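Esterase/lipase (Lactobacillus rhamnosus, PDB 4N5H) probably hydrolyses carboxylic esters as an esterase or lipase of the alpha/beta-hydrolase fold, and may also transfer acyl groups. Local coordinates at residues A9-Q12 against A13-Q17; A16-A19 against A20-A24; W77-D81 against R82-R86; A203-Y206 against L207-S211. The protein carries 1 engineered substitution. All coordinates share one frame; numbering follows the deposited sequence.

Contact 1: A9-Q12 against A13-Q17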
loop_
_atom_site.group_PDB
_atom_site.type_symbol
_atom_site.label_atom_id
_atom_site.label_comp_id
_atom_site.label_asym_id
_atom_site.label_seq_id
_atom_site.Cartn_x
_atom_site.Cartn_y
_atom_site.Cartn_z
ATOM N N ALA A 9 -18.538 20.846 17.846
ATOM C CA ALA A 9 -17.543 19.866 18.268
ATOM C C ALA A 9 -18.126 18.465 18.439
ATOM O O ALA A 9 -17.472 17.478 18.077
ATOM C CB ALA A 9 -16.765 20.351 19.525
ATOM N N LYS A 10 -19.363 18.356 18.881
ATOM C CA LYS A 10 -20.037 17.072 18.974
ATOM C C LYS A 10 -20.337 16.416 17.576
ATOM O O LYS A 10 -20.188 15.188 17.369
ATOM C CB LYS A 10 -21.347 17.255 19.666
ATOM C CG LYS A 10 -21.214 17.160 21.190
ATOM C CD LYS A 10 -22.550 16.823 21.821
ATOM C CE LYS A 10 -23.181 15.645 21.069
ATOM N NZ LYS A 10 -23.888 14.688 21.965
ATOM N N VAL A 11 -20.838 17.254 16.684
ATOM C CA VAL A 11 -21.105 16.791 15.313
ATOM C C VAL A 11 -19.807 16.342 14.678
ATOM O O VAL A 11 -19.734 15.240 14.124
ATOM C CB VAL A 11 -21.747 17.924 14.483
ATOM C CG1 VAL A 11 -21.807 17.547 12.997
ATOM C CG2 VAL A 11 -23.151 18.181 14.952
ATOM N N GLN A 12 -18.746 17.156 14.779
ATOM C CA GLN A 12 -17.454 16.771 14.178
ATOM C C GLN A 12 -16.854 15.511 14.797
ATOM O O GLN A 12 -16.234 14.732 14.072
ATOM C CB GLN A 12 -16.439 17.926 14.156
ATOM C CG GLN A 12 -16.950 19.169 13.450
ATOM C CD GLN A 12 -17.073 19.062 11.931
ATOM O OE1 GLN A 12 -17.016 20.105 11.237
ATOM N NE2 GLN A 12 -17.229 17.817 11.391
ATOM N N ALA A 13 -17.074 15.246 16.091
ATOM C CA ALA A 13 -16.600 13.981 16.688
ATOM C C ALA A 13 -17.361 12.780 16.128
ATOM O O ALA A 13 -16.758 11.707 15.942
ATOM C CB ALA A 13 -16.771 13.977 18.229
ATOM N N SER A 14 -18.663 12.923 15.893
ATOM C CA SER A 14 -19.467 11.845 15.318
ATOM C C SER A 14 -18.909 11.569 13.934
ATOM O O SER A 14 -18.679 10.415 13.578
ATOM C CB SER A 14 -20.919 12.178 15.154
ATOM O OG SER A 14 -21.528 12.401 16.425
ATOM N N TRP A 15 -18.689 12.624 13.138
ATOM C CA TRP A 15 -18.163 12.369 11.785
ATOM C C TRP A 15 -16.744 11.886 11.763
ATOM O O TRP A 15 -16.349 11.173 10.877
ATOM C CB TRP A 15 -18.421 13.597 10.849
ATOM C CG TRP A 15 -19.834 13.709 10.616
ATOM C CD1 TRP A 15 -20.694 14.697 11.101
ATOM C CD2 TRP A 15 -20.674 12.847 9.828
ATOM N NE1 TRP A 15 -21.968 14.416 10.755
ATOM C CE2 TRP A 15 -21.990 13.331 9.923
ATOM C CE3 TRP A 15 -20.430 11.724 9.036
ATOM C CZ2 TRP A 15 -23.075 12.681 9.315
ATOM C CZ3 TRP A 15 -21.499 11.088 8.424
ATOM C CH2 TRP A 15 -22.817 11.595 8.570
ATOM N N ALA A 16 -15.895 12.258 12.739
ATOM C CA ALA A 16 -14.555 11.672 12.835
ATOM C C ALA A 16 -14.622 10.152 13.117
ATOM O O ALA A 16 -13.821 9.385 12.591
ATOM C CB ALA A 16 -13.702 12.376 13.936
ATOM N N GLN A 17 -15.561 9.715 13.912
ATOM C CA GLN A 17 -15.754 8.281 14.122
ATOM C C GLN A 17 -16.188 7.601 12.824
ATOM O O GLN A 17 -15.692 6.534 12.478
ATOM C CB GLN A 17 -16.746 8.023 15.220
ATOM C CG GLN A 17 -16.885 6.580 15.599
ATOM C CD GLN A 17 -17.920 6.448 16.696
ATOM O OE1 GLN A 17 -18.094 7.386 17.503
ATOM N NE2 GLN A 17 -18.640 5.319 16.719
#
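In the long N-terminal helix 2-28, Val11 and Trp15 sit one turn apart, their side chains lying alongside each other and pointing the same way. Val11 CG1 meets the indole at its edge, in the ring plane, 3.6 Å from Trp15 CD1. It gets there because CG1 stands anti to the backbone N (chi1 170°), which turns it along the helix beside the carbonyl carbon. The same pair is tied through the main chain, Trp15 N giving its hydrogen to Val11 O at 3.0 Å and nearly straight, 165° at the hydrogen. That carbonyl oxygen also lies obliquely by the ring, 3.2 Å from Trp15 CD1. The next bond of the ladder runs from Ala16 N to Gln12 O at 2.8 Å. Ser14 OG, hydrogen-bonded to Asp198, lies 3.2 Å from Lys10 O. Beyond this helix, Trp15 NE1 hydrogen-bonds to Tyr206 OH, and the indole lies against the ring of Tyr79 with the planes nearly parallel. A leucine in place of Trp15 would probably leave the hydroxyl of Tyr206 without its indole mate and open a gap beside Val11 and Tyr79. Anchored by NE1 at one corner and bordered by Val11 along one edge, the indole probably has little freedom to turn, and its single polar atom is satisfied within the protein.

Contact 2: A16-A19 against A20-A24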
loop_
_atom_site.group_PDB
_atom_site.type_symbol
_atom_site.label_atom_id
_atom_site.label_comp_id
_atom_site.label_asym_id
_atom_site.label_seq_id
_atom_site.Cartn_x
_atom_site.Cartn_y
_atom_site.Cartn_z
ATOM N N ALA A 16 -15.895 12.258 12.739
ATOM C CA ALA A 16 -14.555 11.672 12.835
ATOM C C ALA A 16 -14.622 10.152 13.117
ATOM O O ALA A 16 -13.821 9.385 12.591
ATOM C CB ALA A 16 -13.702 12.376 13.936
ATOM N N GLN A 17 -15.561 9.715 13.912
ATOM C CA GLN A 17 -15.754 8.281 14.122
ATOM C C GLN A 17 -16.188 7.601 12.824
ATOM O O GLN A 17 -15.692 6.534 12.478
ATOM C CB GLN A 17 -16.746 8.023 15.220
ATOM C CG GLN A 17 -16.885 6.580 15.599
ATOM C CD GLN A 17 -17.920 6.448 16.696
ATOM O OE1 GLN A 17 -18.094 7.386 17.503
ATOM N NE2 GLN A 17 -18.640 5.319 16.719
ATOM N N THR A 18 -17.131 8.191 12.135
ATOM C CA THR A 18 -17.531 7.663 10.812
ATOM C C THR A 18 -16.360 7.552 9.872
ATOM O O THR A 18 -16.171 6.524 9.162
ATOM C CB THR A 18 -18.593 8.576 10.223
ATOM O OG1 THR A 18 -19.717 8.463 11.071
ATOM C CG2 THR A 18 -18.990 8.116 8.852
ATOM N N ALA A 19 -15.559 8.613 9.838
ATOM C CA ALA A 19 -14.327 8.702 9.003
ATOM C C ALA A 19 -13.366 7.547 9.240
ATOM O O ALA A 19 -12.851 6.993 8.305
ATOM C CB ALA A 19 -13.575 9.963 9.223
ATOM N N ALA A 20 -13.119 7.257 10.492
ATOM C CA ALA A 20 -12.289 6.101 10.823
ATOM C C ALA A 20 -12.942 4.809 10.308
ATOM O O ALA A 20 -12.197 3.932 9.834
ATOM C CB ALA A 20 -12.081 6.025 12.372
ATOM N N ARG A 21 -14.264 4.658 10.437
ATOM C CA ARG A 21 -14.975 3.461 9.989
ATOM C C ARG A 21 -14.823 3.342 8.454
ATOM O O ARG A 21 -14.556 2.271 7.904
ATOM C CB ARG A 21 -16.471 3.470 10.326
ATOM C CG ARG A 21 -16.785 3.258 11.809
ATOM C CD ARG A 21 -18.260 3.266 12.199
ATOM N NE ARG A 21 -19.141 3.968 11.315
ATOM C CZ ARG A 21 -19.797 5.057 11.641
ATOM N NH1 ARG A 21 -19.619 5.656 12.846
ATOM N NH2 ARG A 21 -20.598 5.559 10.729
ATOM N N ASP A 22 -14.984 4.469 7.754
ATOM C CA ASP A 22 -14.846 4.472 6.309
ATOM C C ASP A 22 -13.418 4.104 5.832
ATOM O O ASP A 22 -13.250 3.373 4.883
ATOM C CB ASP A 22 -15.210 5.864 5.696
ATOM C CG ASP A 22 -16.708 6.212 5.832
ATOM O OD1 ASP A 22 -17.511 5.286 6.100
ATOM O OD2 ASP A 22 -17.120 7.414 5.783
ATOM N N LYS A 23 -12.376 4.638 6.530
ATOM C CA LYS A 23 -11.031 4.319 6.207
ATOM C C LYS A 23 -10.745 2.854 6.409
ATOM O O LYS A 23 -10.169 2.261 5.536
ATOM C CB LYS A 23 -10.097 5.151 7.058
ATOM C CG LYS A 23 -8.632 4.969 6.765
ATOM C CD LYS A 23 -7.855 5.866 7.783
ATOM C CE LYS A 23 -6.347 5.859 7.531
ATOM N NZ LYS A 23 -5.716 6.508 8.756
ATOM N N ALA A 24 -11.257 2.286 7.501
ATOM C CA ALA A 24 -11.019 0.833 7.842
ATOM C C ALA A 24 -11.711 -0.007 6.750
ATOM O O ALA A 24 -11.152 -0.962 6.186
ATOM C CB ALA A 24 -11.568 0.469 9.226
#
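The guanidinium of Arg21, in the conformer described here out of two in the model, has Thr18 CA over one face, 3.4 Å above its plane and displaced toward the rim. The amide of Gln17 is turned almost perpendicular to it, with planes 87° apart, and Gln17 NE2 comes no closer than 4.0 Å to Arg21 NH1. A bend at the third torsion of Arg21 (chi3 -24°) folds the group back over Thr18, so that Arg21 NH2 lies 3.1 Å from Thr18 OG1. The hydroxyl of Thr18 makes a weak bond to Ser14 O. All of this happens on successive turns of helix 2-28, where Asp22 N bonds to Thr18 O at 2.8 Å and Lys23 N to Ala19 O at 3.0 Å. Unlike the hydroxyl, which points back toward the start of the helix, the Thr18 methyl points forward, side by side with Asp22, and Thr18 CG2 rests 3.7 Å from Asp22 OD2. The carboxylate is buried and both its oxygens have partners: Asp22 OD1 forms a salt bridge with Arg25, while Asp22 OD2 takes a hydrogen bond with the hydroxyl of Tyr79, in the loop after strand 66-72.

Contact 3: W77-D81 against R82-R86. With IPA (isopropyl alcohol), chain C.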
loop_
_atom_site.group_PDB
_atom_site.type_symbol
_atom_site.label_atom_id
_atom_site.label_comp_id
_atom_site.label_asym_id
_atom_site.label_seq_id
_atom_site.Cartn_x
_atom_site.Cartn_y
_atom_site.Cartn_z
ATOM N N TRP A 77 -24.085 16.379 5.276
ATOM C CA TRP A 77 -23.743 17.761 4.880
ATOM C C TRP A 77 -22.479 18.382 5.453
ATOM O O TRP A 77 -22.001 19.416 4.964
ATOM C CB TRP A 77 -25.001 18.709 4.985
ATOM C CG TRP A 77 -26.322 18.271 4.443
ATOM C CD1 TRP A 77 -26.750 18.392 3.165
ATOM C CD2 TRP A 77 -27.381 17.600 5.129
ATOM N NE1 TRP A 77 -27.957 17.885 3.015
ATOM C CE2 TRP A 77 -28.405 17.384 4.197
ATOM C CE3 TRP A 77 -27.575 17.196 6.467
ATOM C CZ2 TRP A 77 -29.640 16.757 4.523
ATOM C CZ3 TRP A 77 -28.759 16.624 6.813
ATOM C CH2 TRP A 77 -29.809 16.382 5.835
ATOM N N PHE A 78 -21.883 17.650 6.425
ATOM C CA PHE A 78 -20.712 18.060 7.194
ATOM C C PHE A 78 -19.436 17.288 6.875
ATOM O O PHE A 78 -18.333 17.637 7.300
ATOM C CB PHE A 78 -20.972 17.837 8.722
ATOM C CG PHE A 78 -21.749 18.949 9.410
ATOM C CD1 PHE A 78 -23.134 18.925 9.443
ATOM C CD2 PHE A 78 -21.064 19.994 10.042
ATOM C CE1 PHE A 78 -23.880 19.906 10.123
ATOM C CE2 PHE A 78 -21.821 20.991 10.697
ATOM C CZ PHE A 78 -23.185 20.943 10.705
ATOM N N TYR A 79 -19.570 16.231 6.061
ATOM C CA TYR A 79 -18.509 15.223 5.908
ATOM C C TYR A 79 -18.492 14.731 4.468
ATOM O O TYR A 79 -19.514 14.588 3.795
ATOM C CB TYR A 79 -18.730 14.026 6.842
ATOM C CG TYR A 79 -17.894 12.815 6.651
ATOM C CD1 TYR A 79 -18.383 11.720 6.014
ATOM C CD2 TYR A 79 -16.576 12.807 6.997
ATOM C CE1 TYR A 79 -17.611 10.614 5.799
ATOM C CE2 TYR A 79 -15.752 11.732 6.747
ATOM C CZ TYR A 79 -16.285 10.600 6.135
ATOM O OH TYR A 79 -15.508 9.445 5.854
ATOM N N GLY A 80 -17.286 14.398 4.029
ATOM C CA GLY A 80 -17.125 13.641 2.771
ATOM C C GLY A 80 -16.368 14.442 1.733
ATOM O O GLY A 80 -16.068 15.629 1.878
ATOM N N ASP A 81 -16.066 13.777 0.612
ATOM C CA ASP A 81 -15.388 14.414 -0.483
ATOM C C ASP A 81 -15.577 13.570 -1.746
ATOM O O ASP A 81 -16.322 12.592 -1.681
ATOM C CB ASP A 81 -13.875 14.655 -0.197
ATOM C CG ASP A 81 -13.104 13.386 0.102
ATOM O OD1 ASP A 81 -13.441 12.294 -0.420
ATOM O OD2 ASP A 81 -12.173 13.426 1.002
ATOM N N ARG A 82 -14.991 13.972 -2.869
ATOM C CA ARG A 82 -15.148 13.247 -4.135
ATOM C C ARG A 82 -14.642 11.823 -4.113
ATOM O O ARG A 82 -14.965 11.043 -5.010
ATOM C CB ARG A 82 -14.467 14.013 -5.261
ATOM C CG ARG A 82 -12.954 14.171 -5.145
ATOM C CD ARG A 82 -12.397 14.994 -6.319
ATOM N NE ARG A 82 -11.083 15.457 -5.922
ATOM C CZ ARG A 82 -9.980 14.721 -5.768
ATOM N NH1 ARG A 82 -9.845 13.496 -6.277
ATOM N NH2 ARG A 82 -8.940 15.298 -5.145
ATOM N N ASN A 83 -13.816 11.458 -3.128
ATOM C CA ASN A 83 -13.315 10.084 -3.043
ATOM C C ASN A 83 -14.139 9.140 -2.185
ATOM O O ASN A 83 -13.935 7.897 -2.218
ATOM C CB ASN A 83 -11.849 10.104 -2.543
ATOM C CG ASN A 83 -10.907 10.752 -3.543
ATOM O OD1 ASN A 83 -11.069 10.662 -4.761
ATOM N ND2 ASN A 83 -9.950 11.520 -3.019
ATOM N N LEU A 84 -15.085 9.680 -1.414
ATOM C CA LEU A 84 -15.835 8.873 -0.464
ATOM C C LEU A 84 -16.519 7.682 -1.068
ATOM O O LEU A 84 -16.455 6.580 -0.501
ATOM C CB LEU A 84 -16.824 9.725 0.348
ATOM C CG LEU A 84 -17.676 9.026 1.375
ATOM C CD1 LEU A 84 -16.756 8.476 2.482
ATOM C CD2 LEU A 84 -18.628 10.014 2.041
ATOM N N ASN A 85 -17.213 7.905 -2.207
ATOM C CA ASN A 85 -17.926 6.836 -2.891
ATOM C C ASN A 85 -17.183 6.266 -4.057
ATOM O O ASN A 85 -17.769 5.746 -5.018
ATOM C CB ASN A 85 -19.305 7.416 -3.376
ATOM C CG ASN A 85 -20.290 7.668 -2.232
ATOM O OD1 ASN A 85 -20.019 7.413 -1.066
ATOM N ND2 ASN A 85 -21.451 8.175 -2.614
ATOM N N ARG A 86 -15.846 6.275 -3.995
ATOM C CA ARG A 86 -15.106 5.810 -5.137
ATOM C C ARG A 86 -15.384 4.362 -5.557
ATOM O O ARG A 86 -15.476 4.098 -6.766
ATOM C CB ARG A 86 -13.636 6.064 -4.993
ATOM C CG ARG A 86 -12.969 5.238 -3.933
ATOM C CD ARG A 86 -11.583 5.873 -3.633
ATOM N NE ARG A 86 -10.886 5.256 -2.512
ATOM C CZ ARG A 86 -11.015 5.600 -1.249
ATOM N NH1 ARG A 86 -11.839 6.544 -0.886
ATOM N NH2 ARG A 86 -10.293 4.965 -0.324
HETATM C C1 IPA C . -10.650 6.105 2.790
HETATM C C2 IPA C . -11.840 7.083 2.962
HETATM C C3 IPA C . -11.220 8.239 3.731
HETATM O O2 IPA C . -12.282 7.596 1.638
HETATM O O HOH W 1 -17.720 10.579 -3.106
HETATM O O HOH W 2 -9.973 11.762 0.075
#
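Two overlapping type I turns, Asp81 to Leu84 and Asn83 to Arg86, fold the chain back on itself, the first closed by Leu84 N bonding to Asp81 O at 3.2 Å from above the carbonyl plane. The side chain of Asp81 adds an Asx turn: with CG between the backbone N and the carbonyl carbon (chi1 59°), Asp81 OD1 curls round to accept from Asn83 N at 2.9 Å. One water spans Asp81 OD2 and Asn83 ND2, while Asn83 OD1 is hydrogen-bonded to Asn54; another water links Asp81 O to Asn85 N. The side chains of Leu84 and Tyr79 cross at about a right angle, with Leu84 CD2 3.9 Å from Tyr79 CE1, and at Gly80 a beta carbon would crowd both Leu84 CD2 and the carbonyl oxygen of Tyr79. This loop joins strand 66-72 to helix 86-94, and Trp77 closes a His-Gly-Gly-Gly-Trp sequence which, as in related esterases, probably shapes the oxyanion hole. Asn83 O is gripped from opposite faces of its plane, by Arg86 N at 3.1 Å and by Arg86 NH1 at 2.8 Å. Arg86 NH1 also donates to O2 of an isopropanol, probably from the crystallisation liquor, at 2.8 Å. A methionine in place of Arg86 would probably cost Asn83 O its side-chain donor and Tyr26 its cation-pi partner. Arg82, extended, bonds to Asn54 and Thr52.

Contact 4: A203-Y206 against L207-S211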
loop_
_atom_site.group_PDB
_atom_site.type_symbol
_atom_site.label_atom_id
_atom_site.label_comp_id
_atom_site.label_asym_id
_atom_site.label_seq_id
_atom_site.Cartn_x
_atom_site.Cartn_y
_atom_site.Cartn_z
ATOM N N ALA A 203 -30.685 17.690 15.517
ATOM C CA ALA A 203 -31.403 18.083 14.322
ATOM C C ALA A 203 -31.497 19.578 14.200
ATOM O O ALA A 203 -31.378 20.109 13.101
ATOM C CB ALA A 203 -32.808 17.509 14.232
ATOM N N ALA A 204 -31.795 20.276 15.282
ATOM C CA ALA A 204 -32.096 21.691 15.095
ATOM C C ALA A 204 -30.809 22.388 14.649
ATOM O O ALA A 204 -30.829 23.376 13.899
ATOM C CB ALA A 204 -32.665 22.303 16.384
ATOM N N PHE A 205 -29.677 21.904 15.135
ATOM C CA PHE A 205 -28.379 22.433 14.742
ATOM C C PHE A 205 -28.063 22.159 13.240
ATOM O O PHE A 205 -27.544 23.031 12.537
ATOM C CB PHE A 205 -27.269 21.835 15.585
ATOM C CG PHE A 205 -25.917 22.370 15.274
ATOM C CD1 PHE A 205 -25.584 23.665 15.602
ATOM C CD2 PHE A 205 -24.951 21.564 14.584
ATOM C CE1 PHE A 205 -24.314 24.166 15.334
ATOM C CE2 PHE A 205 -23.722 22.082 14.278
ATOM C CZ PHE A 205 -23.390 23.378 14.633
ATOM N N TYR A 206 -28.318 20.942 12.788
ATOM C CA TYR A 206 -28.209 20.635 11.338
ATOM C C TYR A 206 -29.079 21.583 10.448
ATOM O O TYR A 206 -28.652 22.111 9.380
ATOM C CB TYR A 206 -28.570 19.187 10.996
ATOM C CG TYR A 206 -27.476 18.198 11.245
ATOM C CD1 TYR A 206 -27.158 17.799 12.502
ATOM C CD2 TYR A 206 -26.770 17.625 10.204
ATOM C CE1 TYR A 206 -26.122 16.897 12.724
ATOM C CE2 TYR A 206 -25.793 16.681 10.429
ATOM C CZ TYR A 206 -25.492 16.287 11.697
ATOM O OH TYR A 206 -24.453 15.376 11.976
ATOM N N LEU A 207 -30.299 21.757 10.879
ATOM C CA LEU A 207 -31.249 22.572 10.156
ATOM C C LEU A 207 -30.811 24.039 10.108
ATOM O O LEU A 207 -30.931 24.693 9.057
ATOM C CB LEU A 207 -32.644 22.388 10.755
ATOM C CG LEU A 207 -33.253 20.991 10.660
ATOM C CD1 LEU A 207 -34.524 20.839 11.483
ATOM C CD2 LEU A 207 -33.494 20.726 9.201
ATOM N N ASP A 208 -30.290 24.536 11.220
ATOM C CA ASP A 208 -29.734 25.870 11.266
ATOM C C ASP A 208 -28.543 26.102 10.363
ATOM O O ASP A 208 -28.412 27.130 9.722
ATOM C CB ASP A 208 -29.361 26.216 12.715
ATOM C CG ASP A 208 -30.599 26.640 13.538
ATOM O OD1 ASP A 208 -31.707 26.814 12.928
ATOM O OD2 ASP A 208 -30.464 26.843 14.786
ATOM N N LYS A 209 -27.621 25.156 10.336
ATOM C CA LYS A 209 -26.460 25.275 9.497
ATOM C C LYS A 209 -26.893 25.100 8.014
ATOM O O LYS A 209 -26.233 25.724 7.156
ATOM C CB LYS A 209 -25.326 24.307 9.951
ATOM C CG LYS A 209 -24.674 24.631 11.324
ATOM C CD LYS A 209 -24.203 26.070 11.380
ATOM C CE LYS A 209 -23.671 26.448 12.754
ATOM N NZ LYS A 209 -23.367 27.899 12.759
ATOM N N LEU A 210 -27.838 24.246 7.737
ATOM C CA LEU A 210 -28.315 24.086 6.350
ATOM C C LEU A 210 -28.920 25.406 5.870
ATOM O O LEU A 210 -28.648 25.852 4.760
ATOM C CB LEU A 210 -29.393 23.016 6.228
ATOM C CG LEU A 210 -28.847 21.608 6.094
ATOM C CD1 LEU A 210 -29.994 20.635 6.260
ATOM C CD2 LEU A 210 -28.158 21.446 4.713
ATOM N N SER A 211 -29.744 26.075 6.711
ATOM C CA SER A 211 -30.397 27.277 6.234
ATOM C C SER A 211 -29.517 28.484 6.254
ATOM O O SER A 211 -29.814 29.487 5.564
ATOM C CB SER A 211 -31.691 27.599 7.048
ATOM O OG SER A 211 -31.253 28.144 8.328
HETATM O O HOH W 3 -33.198 24.782 13.927
#
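Phe205 projects its ring along the helix because CG is anti to the backbone N (chi1 -178°), and Lys209, one turn on, bends at its second torsion (chi2 -53°) so that its CG comes over that ring. The result is a CH-pi contact: Lys209 CG sits over one face, 4.0 Å from the centroid of the Phe205 ring and displaced toward the rim. Further out, Lys209 CE comes to 3.5 Å from Phe205 CE1. With CG on the face and CE beyond the rim, the lysine carries its ammonium past the ring, where NZ forms a salt bridge with Glu4 of helix 2-28. These residues belong to the short helix 203-211, which lies in the connection between strands 179-183 and 235-240 of the alpha/beta-hydrolase sheet and packs against the N-terminal helix. Its ladder is regular, for instance Leu207 N to Ala203 O at 3.0 Å and Leu210 N to Tyr206 O at 2.8 Å. Leu207 also leans back on the preceding turn, Leu207 CG standing 3.2 Å from Ala203 O. On the exposed side Ala204 O serves two donors, Asp208 N at 3.0 Å and a water at 2.8 Å, and the water makes a weak bond to Asp208 OD1 as well. On the buried side the ring of Tyr206 meets that of Phe78 edge-to-face.

Overall arrangement
Each contact is local, made between adjoining segments, so none closes a long loop and none nests or crosses. From the N terminus, contacts 1 and 2 follow each other along helix 2-28 and share Ala16 and Gln17. Contact 3 comes next, between strand 66-72 and helix 86-94, and contact 4 much later, on helix 203-211. Contact 3 touches all the others: Phe78 wedges against Val11 of contact 1 and Phe205 of contact 4, Trp77 packs on Leu210, and Tyr79 meets Asp22 of contact 2. Contacts 1 and 4 also meet directly, Trp15 on Tyr206; contacts 2 and 4 do not. Together they join helix 2-28 to the loop after strand 66-72 and to helix 203-211.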